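Local coordinates for protein - conserved hypothetical (PDB 4LES) that is of unknown function, a conserved hypothetical protein of Bacillus anthracis whose modelled region is rich in antiparallel beta sheet, at residues A[134-145]-A[191-202]. Numbering follows the deposited sequence.
Sequences SVDLVDENDNAY and GKWYVVVNNEYK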
loop_
_atom_site.group_PDB
_atom_site.type_symbol
_atom_site.label_atom_id
_atom_site.label_comp_id
_atom_site.label_asym_id
_atom_site.label_seq_id
_atom_site.Cartn_x
_atom_site.Cartn_y
_atom_site.Cartn_z
ATOM N N SER A 134 -10.376 3.839 0.035
ATOM C CA SER A 134 -9.184 4.150 -0.718
ATOM C C SER A 134 -7.994 4.438 0.220
ATOM O O SER A 134 -8.149 5.027 1.303
ATOM C CB SER A 134 -9.433 5.409 -1.541
ATOM O OG SER A 134 -9.732 6.503 -0.677
ATOM N N VAL A 135 -6.816 4.004 -0.195
ATOM C CA VAL A 135 -5.575 4.286 0.518
ATOM C C VAL A 135 -4.650 4.749 -0.590
ATOM O O VAL A 135 -4.298 3.962 -1.453
ATOM C CB VAL A 135 -4.989 3.041 1.232
ATOM C CG1 VAL A 135 -3.653 3.381 1.876
ATOM C CG2 VAL A 135 -5.953 2.488 2.283
ATOM N N ASP A 136 -4.278 6.027 -0.585
ATOM C CA ASP A 136 -3.427 6.573 -1.633
ATOM C C ASP A 136 -2.176 7.268 -1.136
ATOM O O ASP A 136 -2.176 7.900 -0.097
ATOM C CB ASP A 136 -4.184 7.604 -2.423
ATOM C CG ASP A 136 -5.386 7.030 -3.134
ATOM O OD1 ASP A 136 -5.285 5.960 -3.767
ATOM O OD2 ASP A 136 -6.420 7.668 -3.043
ATOM N N LEU A 137 -1.122 7.120 -1.928
ATOM C CA LEU A 137 0.121 7.785 -1.723
ATOM C C LEU A 137 -0.060 9.147 -2.347
ATOM O O LEU A 137 -0.454 9.244 -3.517
ATOM C CB LEU A 137 1.247 7.047 -2.416
ATOM C CG LEU A 137 2.595 7.737 -2.331
ATOM C CD1 LEU A 137 3.135 7.657 -0.900
ATOM C CD2 LEU A 137 3.543 7.089 -3.317
ATOM N N VAL A 138 0.240 10.199 -1.589
ATOM C CA VAL A 138 0.046 11.571 -2.071
ATOM C C VAL A 138 1.265 12.416 -1.789
ATOM O O VAL A 138 1.882 12.287 -0.714
ATOM C CB VAL A 138 -1.165 12.223 -1.405
ATOM C CG1 VAL A 138 -1.442 13.605 -1.994
ATOM C CG2 VAL A 138 -2.386 11.342 -1.576
ATOM N N ASP A 139 1.634 13.259 -2.758
ATOM C CA ASP A 139 2.816 14.122 -2.601
ATOM C C ASP A 139 2.421 15.488 -2.065
ATOM O O ASP A 139 1.260 15.713 -1.778
ATOM C CB ASP A 139 3.615 14.216 -3.912
ATOM C CG ASP A 139 2.859 14.885 -5.051
ATOM O OD1 ASP A 139 1.937 15.698 -4.830
ATOM O OD2 ASP A 139 3.237 14.610 -6.202
ATOM N N GLU A 140 3.382 16.396 -1.917
ATOM C CA GLU A 140 3.089 17.738 -1.392
ATOM C C GLU A 140 2.283 18.607 -2.394
ATOM O O GLU A 140 1.700 19.604 -2.011
ATOM C CB GLU A 140 4.378 18.439 -0.917
ATOM C CG GLU A 140 5.398 18.687 -2.018
ATOM C CD GLU A 140 6.817 18.952 -1.510
ATOM O OE1 GLU A 140 7.098 18.771 -0.305
ATOM O OE2 GLU A 140 7.673 19.327 -2.340
ATOM N N ASN A 141 2.236 18.207 -3.663
ATOM C CA ASN A 141 1.452 18.926 -4.672
ATOM C C ASN A 141 0.056 18.333 -4.849
ATOM O O ASN A 141 -0.639 18.660 -5.801
ATOM C CB ASN A 141 2.179 18.895 -5.995
ATOM C CG ASN A 141 3.528 19.534 -5.909
ATOM O OD1 ASN A 141 4.533 18.947 -6.304
ATOM N ND2 ASN A 141 3.570 20.725 -5.335
ATOM N N ASP A 142 -0.327 17.441 -3.933
ATOM C CA ASP A 142 -1.637 16.792 -3.925
ATOM C C ASP A 142 -1.911 15.844 -5.089
ATOM O O ASP A 142 -3.059 15.564 -5.418
ATOM C CB ASP A 142 -2.765 17.815 -3.722
ATOM C CG ASP A 142 -2.830 18.319 -2.285
ATOM O OD1 ASP A 142 -3.051 17.489 -1.371
ATOM O OD2 ASP A 142 -2.677 19.537 -2.066
ATOM N N ASN A 143 -0.858 15.333 -5.708
ATOM C CA ASN A 143 -1.048 14.314 -6.713
ATOM C C ASN A 143 -1.201 13.024 -5.933
ATOM O O ASN A 143 -0.384 12.728 -5.057
ATOM C CB ASN A 143 0.140 14.211 -7.635
ATOM C CG ASN A 143 0.332 15.448 -8.465
ATOM O OD1 ASN A 143 -0.555 15.851 -9.226
ATOM N ND2 ASN A 143 1.499 16.053 -8.339
ATOM N N ALA A 144 -2.278 12.301 -6.217
ATOM C CA ALA A 144 -2.549 11.026 -5.612
ATOM C C ALA A 144 -2.144 10.009 -6.668
ATOM O O ALA A 144 -2.465 10.184 -7.835
ATOM C CB ALA A 144 -4.021 10.928 -5.277
ATOM N N TYR A 145 -1.422 8.965 -6.284
ATOM C CA TYR A 145 -0.952 7.983 -7.254
ATOM C C TYR A 145 -1.809 6.728 -7.334
ATOM O O TYR A 145 -2.480 6.340 -6.365
ATOM C CB TYR A 145 0.524 7.652 -6.997
ATOM C CG TYR A 145 1.372 8.870 -7.216
ATOM C CD1 TYR A 145 1.487 9.840 -6.227
ATOM C CD2 TYR A 145 2.014 9.086 -8.427
ATOM C CE1 TYR A 145 2.226 10.980 -6.425
ATOM C CE2 TYR A 145 2.756 10.234 -8.642
ATOM C CZ TYR A 145 2.858 11.175 -7.636
ATOM O OH TYR A 145 3.607 12.318 -7.830
ATOM N N GLY A 191 10.967 15.374 -1.302
ATOM C CA GLY A 191 9.704 16.006 -0.947
ATOM C C GLY A 191 9.003 15.434 0.262
ATOM O O GLY A 191 9.451 14.438 0.857
ATOM N N LYS A 192 7.904 16.095 0.631
ATOM C CA LYS A 192 7.012 15.623 1.686
ATOM C C LYS A 192 5.975 14.678 1.056
ATOM O O LYS A 192 5.459 14.934 -0.049
ATOM C CB LYS A 192 6.330 16.782 2.377
ATOM C CG LYS A 192 7.334 17.693 3.067
ATOM C CD LYS A 192 6.677 18.850 3.780
ATOM C CE LYS A 192 7.753 19.692 4.444
ATOM N NZ LYS A 192 7.194 20.933 5.038
ATOM N N TRP A 193 5.694 13.582 1.753
ATOM C CA TRP A 193 4.766 12.575 1.276
ATOM C C TRP A 193 3.790 12.180 2.364
ATOM O O TRP A 193 4.058 12.320 3.558
ATOM C CB TRP A 193 5.533 11.374 0.696
ATOM C CG TRP A 193 6.255 11.752 -0.560
ATOM C CD1 TRP A 193 7.425 12.461 -0.650
ATOM C CD2 TRP A 193 5.844 11.487 -1.907
ATOM N NE1 TRP A 193 7.767 12.649 -1.970
ATOM C CE2 TRP A 193 6.817 12.061 -2.762
ATOM C CE3 TRP A 193 4.756 10.811 -2.474
ATOM C CZ2 TRP A 193 6.733 11.986 -4.160
ATOM C CZ3 TRP A 193 4.668 10.735 -3.870
ATOM C CH2 TRP A 193 5.659 11.319 -4.696
ATOM N N TYR A 194 2.635 11.708 1.922
ATOM C CA TYR A 194 1.552 11.384 2.811
ATOM C C TYR A 194 0.808 10.155 2.352
ATOM O O TYR A 194 0.903 9.733 1.183
ATOM C CB TYR A 194 0.531 12.546 2.802
ATOM C CG TYR A 194 1.125 13.907 3.045
ATOM C CD1 TYR A 194 1.733 14.607 2.018
ATOM C CD2 TYR A 194 1.082 14.497 4.311
ATOM C CE1 TYR A 194 2.301 15.867 2.237
ATOM C CE2 TYR A 194 1.627 15.765 4.540
ATOM C CZ TYR A 194 2.240 16.438 3.499
ATOM O OH TYR A 194 2.792 17.668 3.702
ATOM N N VAL A 195 0.074 9.565 3.281
ATOM C CA VAL A 195 -0.862 8.494 2.943
ATOM C C VAL A 195 -2.254 9.038 3.286
ATOM O O VAL A 195 -2.481 9.504 4.411
ATOM C CB VAL A 195 -0.590 7.180 3.672
ATOM C CG1 VAL A 195 -1.712 6.201 3.378
ATOM C CG2 VAL A 195 0.751 6.589 3.217
ATOM N N VAL A 196 -3.155 9.039 2.296
ATOM C CA VAL A 196 -4.522 9.527 2.503
ATOM C C VAL A 196 -5.496 8.347 2.524
ATOM O O VAL A 196 -5.539 7.520 1.594
ATOM C CB VAL A 196 -4.949 10.586 1.452
ATOM C CG1 VAL A 196 -6.407 10.975 1.630
ATOM C CG2 VAL A 196 -4.052 11.812 1.565
ATOM N N VAL A 197 -6.272 8.279 3.598
ATOM C CA VAL A 197 -7.208 7.201 3.785
ATOM C C VAL A 197 -8.662 7.692 3.696
ATOM O O VAL A 197 -9.099 8.595 4.436
ATOM C CB VAL A 197 -6.953 6.473 5.117
ATOM C CG1 VAL A 197 -8.007 5.405 5.362
ATOM C CG2 VAL A 197 -5.558 5.832 5.112
ATOM N N ASN A 198 -9.368 7.099 2.743
ATOM C CA ASN A 198 -10.778 7.352 2.493
ATOM C C ASN A 198 -11.046 8.812 2.212
ATOM O O ASN A 198 -12.119 9.287 2.509
ATOM C CB ASN A 198 -11.579 6.938 3.724
ATOM C CG ASN A 198 -13.042 6.755 3.407
ATOM O OD1 ASN A 198 -13.393 6.249 2.346
ATOM N ND2 ASN A 198 -13.897 7.171 4.312
ATOM N N ASN A 199 -10.052 9.508 1.663
ATOM C CA ASN A 199 -10.088 10.957 1.456
ATOM C C ASN A 199 -10.534 11.669 2.723
ATOM O O ASN A 199 -11.149 12.706 2.664
ATOM C CB ASN A 199 -10.995 11.296 0.272
ATOM C CG ASN A 199 -10.373 10.894 -1.044
ATOM O OD1 ASN A 199 -9.293 11.379 -1.404
ATOM N ND2 ASN A 199 -11.039 10.008 -1.774
ATOM N N GLU A 200 -10.202 11.089 3.863
ATOM C CA GLU A 200 -10.673 11.549 5.162
ATOM C C GLU A 200 -9.541 11.776 6.164
ATOM O O GLU A 200 -9.665 12.614 7.047
ATOM C CB GLU A 200 -11.608 10.463 5.693
ATOM C CG GLU A 200 -12.399 10.806 6.926
ATOM C CD GLU A 200 -13.352 9.693 7.319
ATOM O OE1 GLU A 200 -14.135 9.909 8.249
ATOM O OE2 GLU A 200 -13.338 8.605 6.717
ATOM N N TYR A 201 -8.452 11.007 6.050
ATOM C CA TYR A 201 -7.317 11.150 6.926
ATOM C C TYR A 201 -6.096 11.360 6.059
ATOM O O TYR A 201 -5.976 10.755 4.984
ATOM C CB TYR A 201 -7.082 9.874 7.731
ATOM C CG TYR A 201 -8.235 9.439 8.584
ATOM C CD1 TYR A 201 -9.193 8.565 8.090
ATOM C CD2 TYR A 201 -8.350 9.874 9.903
ATOM C CE1 TYR A 201 -10.253 8.153 8.874
ATOM C CE2 TYR A 201 -9.396 9.450 10.702
ATOM C CZ TYR A 201 -10.351 8.585 10.176
ATOM O OH TYR A 201 -11.417 8.179 10.955
ATOM N N LYS A 202 -5.181 12.198 6.534
ATOM C CA LYS A 202 -3.943 12.489 5.827
ATOM C C LYS A 202 -2.833 12.291 6.835
ATOM O O LYS A 202 -2.743 12.994 7.817
ATOM C CB LYS A 202 -3.959 13.906 5.273
ATOM C CG LYS A 202 -2.796 14.245 4.358
ATOM C CD LYS A 202 -3.039 15.602 3.704
ATOM C CE LYS A 202 -2.084 15.822 2.545
ATOM N NZ LYS A 202 -2.323 17.095 1.809
HETATM O O HOH W 1 -7.859 8.165 0.047
HETATM O O HOH W 2 -12.730 5.600 -0.244
HETATM O O HOH W 3 -6.725 9.816 -1.915
#
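Asp139 and Trp193 meet through complementary torsions: the carboxylate of Asp139 sits between its own backbone N and carbonyl carbon (chi1 64°), while the indole of Trp193 swings anti to its carbonyl carbon (chi1 -68°) and reaches back across the strand pair. The CB of Asp139 thus lies over one face of the six-membered ring, 3.6 Å from its centroid, a CH-pi contact that a short acidic side chain can make while its carboxylate reaches past the type I turn from Asp139 to Asp142 to the residues that follow. OD2 accepts from Tyr145 OH and, through its syn lone pair, from Asn143 ND2; OD1 takes Asn143 N from above the carboxylate plane, and these three bonds fix the group's rotation. Tyr145 CE1 lies 3.5 Å from Trp193 CZ3, the two rings meeting obliquely, and the branch carbon CG of Leu137 lies 3.8 Å from Trp193 CE3, with CD1 and CD2 close to the same part of the ring. Strands 135-139 and 193-197 run antiparallel, with Asp136 and Val196 exchanging a pair of N-H...O bonds, 2.9 Å from Asp136 N to Val196 O and 2.8 Å from Val196 N to Asp136 O. On the face carrying Val138, beta-branched valines suit extended backbone: Val138 CG2 touches Val196 CG2 at 3.6 Å. On the other face, Leu137, Trp193 and Val195 pack toward strands 83-96 and 174-184, joining this small three-stranded sheet to the four-stranded one. Next to Asp139, Glu140 OE1 accepts from Lys192 N at 2.9 Å, met from above the carboxylate plane. Apolar and aromatic groups therefore bind the sheets together, while backbone bonds set the strand pairing, Asp139 secures the residues just after the turn and Glu140 ties it to the neighbouring segment.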